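Local coordinates for protein dermonecrotic toxin (Pasteurella multocida, PDB 2EBF) that acts as a potent mitogen and dermonecrotic toxin that drives bone resorption and is associated with progressive atrophic rhinitis in pigs, at residues A59-I64 with N116-L121; N592-D597 with F671-K676; E361-C366 with L386-T391. All blocks are in the same frame, centred on the assembly; numbering follows the deposited sequence.

Contact 1: residues A59-I64 with N116-L121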
loop_
_atom_site.group_PDB
_atom_site.type_symbol
_atom_site.label_atom_id
_atom_site.label_comp_id
_atom_site.label_asym_id
_atom_site.label_seq_id
_atom_site.Cartn_x
_atom_site.Cartn_y
_atom_site.Cartn_z
ATOM N N ALA A 59 31.647 -16.743 -20.968
ATOM C CA ALA A 59 32.912 -17.450 -20.824
ATOM C C ALA A 59 32.936 -18.272 -19.540
ATOM O O ALA A 59 33.437 -19.395 -19.538
ATOM C CB ALA A 59 34.088 -16.477 -20.864
ATOM N N ARG A 60 32.392 -17.714 -18.458
ATOM C CA ARG A 60 32.399 -18.375 -17.155
ATOM C C ARG A 60 31.465 -19.581 -17.114
ATOM O O ARG A 60 31.773 -20.582 -16.471
ATOM C CB ARG A 60 32.031 -17.387 -16.032
ATOM C CG ARG A 60 33.114 -16.343 -15.700
ATOM C CD ARG A 60 34.380 -16.975 -15.112
ATOM N NE ARG A 60 34.224 -17.241 -13.688
ATOM C CZ ARG A 60 35.018 -16.780 -12.726
ATOM N NH1 ARG A 60 36.083 -16.031 -13.004
ATOM N NH2 ARG A 60 34.747 -17.094 -11.469
ATOM N N ALA A 61 30.334 -19.474 -17.799
ATOM C CA ALA A 61 29.303 -20.507 -17.767
ATOM C C ALA A 61 29.323 -21.421 -18.993
ATOM O O ALA A 61 28.394 -22.208 -19.198
ATOM C CB ALA A 61 27.936 -19.877 -17.607
ATOM N N SER A 62 30.367 -21.312 -19.808
ATOM C CA SER A 62 30.467 -22.143 -21.005
ATOM C C SER A 62 30.765 -23.598 -20.650
ATOM O O SER A 62 31.530 -23.885 -19.724
ATOM C CB SER A 62 31.512 -21.599 -21.983
ATOM O OG SER A 62 32.820 -21.896 -21.548
ATOM N N VAL A 63 30.128 -24.503 -21.390
ATOM C CA VAL A 63 30.375 -25.937 -21.280
ATOM C C VAL A 63 30.705 -26.465 -22.678
ATOM O O VAL A 63 29.910 -26.311 -23.614
ATOM C CB VAL A 63 29.147 -26.685 -20.710
ATOM C CG1 VAL A 63 29.476 -28.158 -20.463
ATOM C CG2 VAL A 63 28.644 -26.015 -19.431
ATOM N N ILE A 64 31.877 -27.086 -22.806
ATOM C CA ILE A 64 32.464 -27.453 -24.113
ATOM C C ILE A 64 31.498 -28.088 -25.131
ATOM O O ILE A 64 31.395 -27.613 -26.267
ATOM C CB ILE A 64 33.762 -28.305 -23.943
ATOM C CG1 ILE A 64 34.906 -27.426 -23.415
ATOM C CG2 ILE A 64 34.170 -28.966 -25.265
ATOM C CD1 ILE A 64 36.126 -28.195 -22.898
ATOM N N ASN A 116 28.358 -23.051 -10.862
ATOM C CA ASN A 116 29.373 -22.200 -10.234
ATOM C C ASN A 116 29.249 -20.738 -10.683
ATOM O O ASN A 116 29.255 -19.823 -9.852
ATOM C CB ASN A 116 30.796 -22.717 -10.511
ATOM C CG ASN A 116 31.207 -23.849 -9.586
ATOM O OD1 ASN A 116 30.433 -24.297 -8.735
ATOM N ND2 ASN A 116 32.439 -24.321 -9.751
ATOM N N ALA A 117 29.132 -20.535 -11.995
ATOM C CA ALA A 117 28.979 -19.194 -12.578
ATOM C C ALA A 117 27.668 -18.533 -12.137
ATOM O O ALA A 117 27.654 -17.353 -11.789
ATOM C CB ALA A 117 29.045 -19.266 -14.107
ATOM N N PHE A 118 26.578 -19.297 -12.150
ATOM C CA PHE A 118 25.251 -18.756 -11.832
ATOM C C PHE A 118 25.154 -18.343 -10.362
ATOM O O PHE A 118 24.586 -17.298 -10.031
ATOM C CB PHE A 118 24.145 -19.757 -12.196
ATOM C CG PHE A 118 23.895 -19.893 -13.689
ATOM C CD1 PHE A 118 22.863 -20.698 -14.159
ATOM C CD2 PHE A 118 24.681 -19.209 -14.621
ATOM C CE1 PHE A 118 22.623 -20.838 -15.535
ATOM C CE2 PHE A 118 24.440 -19.340 -15.994
ATOM C CZ PHE A 118 23.410 -20.158 -16.448
ATOM N N ARG A 119 25.726 -19.156 -9.481
ATOM C CA ARG A 119 25.744 -18.834 -8.051
ATOM C C ARG A 119 26.556 -17.578 -7.763
ATOM O O ARG A 119 26.170 -16.755 -6.921
ATOM C CB ARG A 119 26.289 -20.011 -7.235
ATOM C CG ARG A 119 25.344 -21.219 -7.197
ATOM C CD ARG A 119 25.955 -22.355 -6.378
ATOM N NE ARG A 119 24.964 -23.394 -6.087
ATOM C CZ ARG A 119 25.087 -24.684 -6.396
ATOM N NH1 ARG A 119 26.171 -25.137 -7.015
ATOM N NH2 ARG A 119 24.114 -25.528 -6.072
ATOM N N GLU A 120 27.686 -17.434 -8.452
ATOM C CA GLU A 120 28.507 -16.241 -8.287
ATOM C C GLU A 120 27.736 -15.010 -8.749
ATOM O O GLU A 120 27.721 -13.986 -8.068
ATOM C CB GLU A 120 29.836 -16.367 -9.034
ATOM C CG GLU A 120 30.565 -15.019 -9.251
ATOM C CD GLU A 120 31.018 -14.342 -7.956
ATOM O OE1 GLU A 120 31.422 -13.138 -7.996
ATOM O OE2 GLU A 120 30.989 -15.012 -6.899
ATOM N N LEU A 121 27.088 -15.124 -9.902
ATOM C CA LEU A 121 26.260 -14.043 -10.427
ATOM C C LEU A 121 25.125 -13.681 -9.464
ATOM O O LEU A 121 24.847 -12.503 -9.245
ATOM C CB LEU A 121 25.688 -14.424 -11.795
ATOM C CG LEU A 121 24.739 -13.436 -12.477
ATOM C CD1 LEU A 121 25.357 -12.041 -12.648
ATOM C CD2 LEU A 121 24.284 -13.988 -13.817
#

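Contact 2: residues N592-D597 with F671-K676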
loop_
_atom_site.group_PDB
_atom_site.type_symbol
_atom_site.label_atom_id
_atom_site.label_comp_id
_atom_site.label_asym_id
_atom_site.label_seq_id
_atom_site.Cartn_x
_atom_site.Cartn_y
_atom_site.Cartn_z
ATOM N N ASN A 592 5.805 34.653 1.146
ATOM C CA ASN A 592 4.971 33.462 1.009
ATOM C C ASN A 592 4.950 32.581 2.259
ATOM O O ASN A 592 4.150 31.647 2.356
ATOM C CB ASN A 592 5.369 32.650 -0.231
ATOM C CG ASN A 592 5.152 33.421 -1.535
ATOM O OD1 ASN A 592 5.776 33.120 -2.553
ATOM N ND2 ASN A 592 4.272 34.426 -1.503
ATOM N N SER A 593 5.816 32.896 3.222
ATOM C CA SER A 593 5.899 32.137 4.466
ATOM C C SER A 593 4.761 32.469 5.419
ATOM O O SER A 593 4.526 31.757 6.399
ATOM C CB SER A 593 7.236 32.406 5.168
ATOM O OG SER A 593 7.227 33.659 5.839
ATOM N N VAL A 594 4.067 33.565 5.139
ATOM C CA VAL A 594 3.092 34.093 6.072
ATOM C C VAL A 594 1.903 34.687 5.305
ATOM O O VAL A 594 2.034 35.049 4.133
ATOM C CB VAL A 594 3.794 35.094 7.052
ATOM C CG1 VAL A 594 3.589 36.544 6.655
ATOM C CG2 VAL A 594 3.373 34.839 8.493
ATOM N N SER A 595 0.747 34.759 5.958
ATOM C CA SER A 595 -0.458 35.328 5.347
ATOM C C SER A 595 -0.284 36.825 5.093
ATOM O O SER A 595 0.486 37.492 5.796
ATOM C CB SER A 595 -1.688 35.065 6.223
ATOM O OG SER A 595 -1.564 35.691 7.491
ATOM N N GLU A 596 -0.997 37.337 4.088
ATOM C CA GLU A 596 -0.915 38.748 3.673
ATOM C C GLU A 596 -1.055 39.754 4.824
ATOM O O GLU A 596 -0.418 40.813 4.803
ATOM C CB GLU A 596 -1.944 39.038 2.566
ATOM C CG GLU A 596 -2.020 40.500 2.073
ATOM C CD GLU A 596 -0.688 41.046 1.557
ATOM O OE1 GLU A 596 -0.344 42.204 1.896
ATOM O OE2 GLU A 596 0.015 40.321 0.813
ATOM N N ASP A 597 -1.876 39.414 5.818
ATOM C CA ASP A 597 -2.123 40.287 6.977
ATOM C C ASP A 597 -0.998 40.291 8.015
ATOM O O ASP A 597 -0.983 41.138 8.911
ATOM C CB ASP A 597 -3.449 39.931 7.663
ATOM C CG ASP A 597 -3.491 38.493 8.150
ATOM O OD1 ASP A 597 -3.616 37.583 7.301
ATOM O OD2 ASP A 597 -3.414 38.269 9.382
ATOM N N PHE A 671 14.171 33.121 15.224
ATOM C CA PHE A 671 13.074 33.658 16.018
ATOM C C PHE A 671 11.793 33.006 15.523
ATOM O O PHE A 671 11.745 32.477 14.409
ATOM C CB PHE A 671 13.012 35.204 15.970
ATOM C CG PHE A 671 12.561 35.763 14.649
ATOM C CD1 PHE A 671 11.218 36.036 14.416
ATOM C CD2 PHE A 671 13.479 36.045 13.644
ATOM C CE1 PHE A 671 10.794 36.544 13.201
ATOM C CE2 PHE A 671 13.062 36.560 12.415
ATOM C CZ PHE A 671 11.722 36.817 12.194
ATOM N N LYS A 672 10.763 33.036 16.362
ATOM C CA LYS A 672 9.511 32.385 16.047
ATOM C C LYS A 672 8.448 33.446 15.812
ATOM O O LYS A 672 8.269 34.358 16.622
ATOM C CB LYS A 672 9.108 31.422 17.169
ATOM C CG LYS A 672 8.080 30.402 16.739
ATOM C CD LYS A 672 8.304 29.073 17.421
ATOM C CE LYS A 672 7.216 28.082 17.031
ATOM N NZ LYS A 672 7.205 26.928 17.984
ATOM N N PHE A 673 7.776 33.342 14.673
ATOM C CA PHE A 673 6.710 34.270 14.344
ATOM C C PHE A 673 5.645 33.546 13.533
ATOM O O PHE A 673 5.958 32.835 12.578
ATOM C CB PHE A 673 7.252 35.480 13.568
ATOM C CG PHE A 673 6.182 36.449 13.123
ATOM C CD1 PHE A 673 5.725 36.450 11.809
ATOM C CD2 PHE A 673 5.622 37.355 14.026
ATOM C CE1 PHE A 673 4.725 37.344 11.395
ATOM C CE2 PHE A 673 4.624 38.250 13.622
ATOM C CZ PHE A 673 4.178 38.245 12.304
ATOM N N ALA A 674 4.387 33.733 13.940
ATOM C CA ALA A 674 3.226 33.142 13.275
ATOM C C ALA A 674 3.369 31.638 13.073
ATOM O O ALA A 674 3.117 31.128 11.986
ATOM C CB ALA A 674 2.969 33.835 11.938
ATOM N N GLY A 675 3.810 30.936 14.113
ATOM C CA GLY A 675 3.937 29.482 14.040
ATOM C C GLY A 675 5.182 28.933 13.351
ATOM O O GLY A 675 5.494 27.751 13.507
ATOM N N LYS A 676 5.893 29.779 12.595
ATOM C CA LYS A 676 7.099 29.360 11.853
ATOM C C LYS A 676 8.406 29.874 12.464
ATOM O O LYS A 676 8.415 30.885 13.160
ATOM C CB LYS A 676 7.019 29.803 10.389
ATOM C CG LYS A 676 6.208 28.862 9.504
ATOM C CD LYS A 676 6.214 29.319 8.062
ATOM C CE LYS A 676 5.497 28.312 7.181
ATOM N NZ LYS A 676 5.067 28.931 5.902
#

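Contact 3: residues E361-C366 with L386-T391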
loop_
_atom_site.group_PDB
_atom_site.type_symbol
_atom_site.label_atom_id
_atom_site.label_comp_id
_atom_site.label_asym_id
_atom_site.label_seq_id
_atom_site.Cartn_x
_atom_site.Cartn_y
_atom_site.Cartn_z
ATOM N N GLU A 361 -37.487 9.185 16.158
ATOM C CA GLU A 361 -36.540 10.256 16.490
ATOM C C GLU A 361 -35.120 9.840 16.102
ATOM O O GLU A 361 -34.338 10.647 15.579
ATOM C CB GLU A 361 -36.611 10.580 17.978
ATOM C CG GLU A 361 -37.816 11.425 18.341
ATOM C CD GLU A 361 -38.052 11.530 19.841
ATOM O OE1 GLU A 361 -38.860 12.398 20.237
ATOM O OE2 GLU A 361 -37.455 10.747 20.617
ATOM N N ARG A 362 -34.801 8.574 16.358
ATOM C CA ARG A 362 -33.532 7.993 15.923
ATOM C C ARG A 362 -33.348 8.044 14.411
ATOM O O ARG A 362 -32.281 8.416 13.929
ATOM C CB ARG A 362 -33.392 6.566 16.429
ATOM C CG ARG A 362 -32.818 6.492 17.836
ATOM C CD ARG A 362 -32.863 5.092 18.375
ATOM N NE ARG A 362 -34.051 4.859 19.182
ATOM C CZ ARG A 362 -34.524 3.657 19.494
ATOM N NH1 ARG A 362 -33.920 2.563 19.060
ATOM N NH2 ARG A 362 -35.620 3.549 20.230
ATOM N N ILE A 363 -34.385 7.678 13.663
ATOM C CA ILE A 363 -34.311 7.698 12.202
ATOM C C ILE A 363 -34.130 9.120 11.679
ATOM O O ILE A 363 -33.349 9.346 10.737
ATOM C CB ILE A 363 -35.558 7.057 11.547
ATOM C CG1 ILE A 363 -35.686 5.586 11.973
ATOM C CG2 ILE A 363 -35.500 7.221 10.021
ATOM C CD1 ILE A 363 -37.018 4.917 11.575
ATOM N N GLU A 364 -34.856 10.062 12.287
ATOM C CA GLU A 364 -34.735 11.484 11.966
ATOM C C GLU A 364 -33.336 12.012 12.242
ATOM O O GLU A 364 -32.784 12.742 11.424
ATOM C CB GLU A 364 -35.762 12.315 12.740
ATOM C CG GLU A 364 -37.165 12.227 12.165
ATOM C CD GLU A 364 -38.256 12.632 13.155
ATOM O OE1 GLU A 364 -37.939 13.199 14.227
ATOM O OE2 GLU A 364 -39.443 12.375 12.854
ATOM N N LYS A 365 -32.774 11.638 13.389
ATOM C CA LYS A 365 -31.426 12.063 13.760
ATOM C C LYS A 365 -30.366 11.465 12.840
ATOM O O LYS A 365 -29.446 12.169 12.442
ATOM C CB LYS A 365 -31.119 11.746 15.226
ATOM C CG LYS A 365 -29.910 12.527 15.784
ATOM C CD LYS A 365 -30.067 12.769 17.275
ATOM C CE LYS A 365 -29.136 13.865 17.774
ATOM N NZ LYS A 365 -29.692 15.246 17.558
ATOM N N CYS A 366 -30.497 10.180 12.497
ATOM C CA CYS A 366 -29.539 9.515 11.593
ATOM C C CYS A 366 -29.564 10.130 10.193
ATOM O O CYS A 366 -28.510 10.392 9.590
ATOM C CB CYS A 366 -29.805 8.001 11.507
ATOM S SG CYS A 366 -29.370 7.080 13.022
ATOM N N LEU A 386 -36.238 -2.480 6.739
ATOM C CA LEU A 386 -37.352 -2.599 5.794
ATOM C C LEU A 386 -38.697 -2.268 6.434
ATOM O O LEU A 386 -39.535 -1.630 5.802
ATOM C CB LEU A 386 -37.375 -3.983 5.126
ATOM C CG LEU A 386 -36.139 -4.312 4.277
ATOM C CD1 LEU A 386 -36.247 -5.679 3.667
ATOM C CD2 LEU A 386 -35.932 -3.259 3.200
ATOM N N ASN A 387 -38.885 -2.683 7.686
ATOM C CA ASN A 387 -40.113 -2.367 8.438
ATOM C C ASN A 387 -40.312 -0.877 8.714
ATOM O O ASN A 387 -41.432 -0.429 8.946
ATOM C CB ASN A 387 -40.150 -3.136 9.761
ATOM C CG ASN A 387 -40.415 -4.618 9.567
ATOM O OD1 ASN A 387 -40.128 -5.428 10.449
ATOM N ND2 ASN A 387 -40.947 -4.981 8.405
ATOM N N ASN A 388 -39.218 -0.121 8.685
ATOM C CA ASN A 388 -39.263 1.313 8.919
ATOM C C ASN A 388 -38.841 2.117 7.698
ATOM O O ASN A 388 -38.550 3.306 7.801
ATOM C CB ASN A 388 -38.393 1.670 10.127
ATOM C CG ASN A 388 -38.929 1.078 11.409
ATOM O OD1 ASN A 388 -38.396 0.099 11.907
ATOM N ND2 ASN A 388 -40.018 1.648 11.926
ATOM N N LEU A 389 -38.832 1.464 6.539
ATOM C CA LEU A 389 -38.284 2.061 5.321
ATOM C C LEU A 389 -38.922 3.402 4.939
ATOM O O LEU A 389 -38.221 4.358 4.585
ATOM C CB LEU A 389 -38.364 1.069 4.162
ATOM C CG LEU A 389 -37.825 1.529 2.805
ATOM C CD1 LEU A 389 -36.343 1.891 2.891
ATOM C CD2 LEU A 389 -38.064 0.459 1.754
ATOM N N THR A 390 -40.244 3.474 5.032
ATOM C CA THR A 390 -40.988 4.681 4.687
ATOM C C THR A 390 -40.448 5.890 5.435
ATOM O O THR A 390 -40.369 6.989 4.883
ATOM C CB THR A 390 -42.486 4.504 5.009
ATOM O OG1 THR A 390 -43.023 3.493 4.154
ATOM C CG2 THR A 390 -43.281 5.813 4.804
ATOM N N THR A 391 -40.077 5.670 6.695
ATOM C CA THR A 391 -39.637 6.737 7.572
ATOM C C THR A 391 -38.245 7.210 7.164
ATOM O O THR A 391 -37.962 8.410 7.193
ATOM C CB THR A 391 -39.688 6.278 9.053
ATOM O OG1 THR A 391 -41.001 5.761 9.331
ATOM C CG2 THR A 391 -39.390 7.437 10.003
#

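Contact 1: residues A59-I64 with N116-L121
A61, the first residue to leave helical geometry after helix 54-60, brings its CA to within 5.4 Å of the A117 CA on helix 115-129, close enough for two alanine methyls to meet directly. Both methyl groups point across the gap, and A61 CB meets A117 CB at 3.7 Å. The same A61 methyl also reaches the ring of F118, with CB 3.9 Å from CE2, approaching the ring obliquely. The CB of F118 is set off to one side of A61, but with CG anti to the carbonyl carbon (chi1 -73°) ring atom CE2 comes nearer to the A61 methyl. A117 CB also lies 4.0 Å from R60 CB, and the R60 carbonyl oxygen sits 3.8 Å from that methyl. R60 therefore contributes the base of its side chain to this packing; its chain then bends twice, at chi2 and chi3, and its NH2 ends 6.2 Å from E120 OE1, so any attraction there is probably long-range. The helix end has polar support as well: S62 OG donates to A59 O at 3.3 Å, from above the carbonyl plane, and A61 O accepts from R114. L57, Y72, I75 and I102 add apolar contacts, and Y105 meets F118 edge-to-face. These residues belong to the helical Membrane Localization Domain, whose helices 54-60, 70-84, 88-108 and 115-129 pack together. Across the two segments no hydrogen bond forms, so their match rests on close methyl-methyl and methyl-ring packing inside the bundle, while R60, an exposed residue, lies at the margin, where its side chain and that of E120 both touch W52.

Contact 2: residues N592-D597 with F671-K676
The carbonyl oxygen of S593 takes a hydrogen bond from K676 NZ at 2.9 Å, the only one between the two segments. The ammonium approaches well off the line of the carbonyl, at a C=O...N angle of 113°, and is tilted 31° from its plane. K676 reaches it with a chain that runs extended beyond CG, passing alongside the oxygen so that CD lies 3.4 Å from S593 O. The hydroxyl of S593 has a different partner, the carbonyl of L590, at the end of the preceding helix. Next along the chain, V594 supplies the apolar half of the contact. Its CG2 methyl presses against A674 CB at 3.6 Å and lies 4.1 Å from F673 CE1, obliquely to the ring, the V594 and F673 side chains crossing at about a right angle. F673 has its ring carbon CG anti to the backbone N (chi1 177°), which carries the ring out from the strand to touch E601 and K605 of helix 596-610. Nearer that helix, S595 OG donates to D597 OD1 at 2.8 Å, meeting the carboxylate from above its plane. The opposing backbone is held by two bonds between F673 and K676, F673 N to K676 O at 3.0 Å and K676 N to F673 O at 3.1 Å. They close a type I' turn with A674 and G675 at its corners, the classic two-residue beta hairpin, here linking strands 660-673 and 676-681 of the antiparallel sheet in the C3 domain and laid against the loop between helices 583-591 and 596-610.

Contact 3: residues E361-C366 with L386-T391
I363 holds CG1 beside its backbone N (chi1 -61°) and continues outward with chi2 at 170°, so that CD1 is thrust from helix 359-370 into the bend formed by N388 and T391. T391 answers with its methyl branch: OG1 lies beside the backbone N (chi1 -53°), which leaves CG2 anti to that N and directed at the isoleucine. T391 CG2 touches both methyl groups of I363, at 3.8 Å from CD1 and 3.9 Å from CG2, and the two side chains cross at about a right angle. N388 takes part through its beta carbon, 3.8 Å from I363 CD1. The isoleucine methyl is thus lodged between N388, at the break in the helical chain, and T391, in the first turn after it. N388 ends helix 379-387 and precedes helix 389-394; two weak backbone bonds, L389 N to L386 O and T391 N to N388 O, bridge the break. In the C2 domain these helices form the beta-alpha-beta crossover from strand 372-376 to strand 399-402, parallel members of one mixed sheet with strand 498-502 between them. Helix 359-370 leads directly into the first of those strands. Its I363 also touches W537 on strand 537-539, an outer strand of the sheet, while I359 and N360, about one turn earlier, meet N388 and T391 respectively.

How the contacts relate
From the N terminus the contacts come in the order 1, 3, 2, strictly in series, so none nests or crosses. Contact 1 closes a mainly helical loop of 51 residues in the Membrane Localization Domain, tying the end of helix 54-60 to helix 115-129. Contact 3 closes 19 residues, which contain strand 372-376 of the mixed C2-domain sheet, and joins helix 359-370 to the break between helices 379-387 and 389-394. Contact 2 spans 73 residues in the C3 domain and sets the hairpin 660-673/676-681 against the chain leading into helix 596-610. They are remote from one another and do not touch; contacts 1 and 3, their centres about 75 Å apart, lie on opposite sides of the chain's centre.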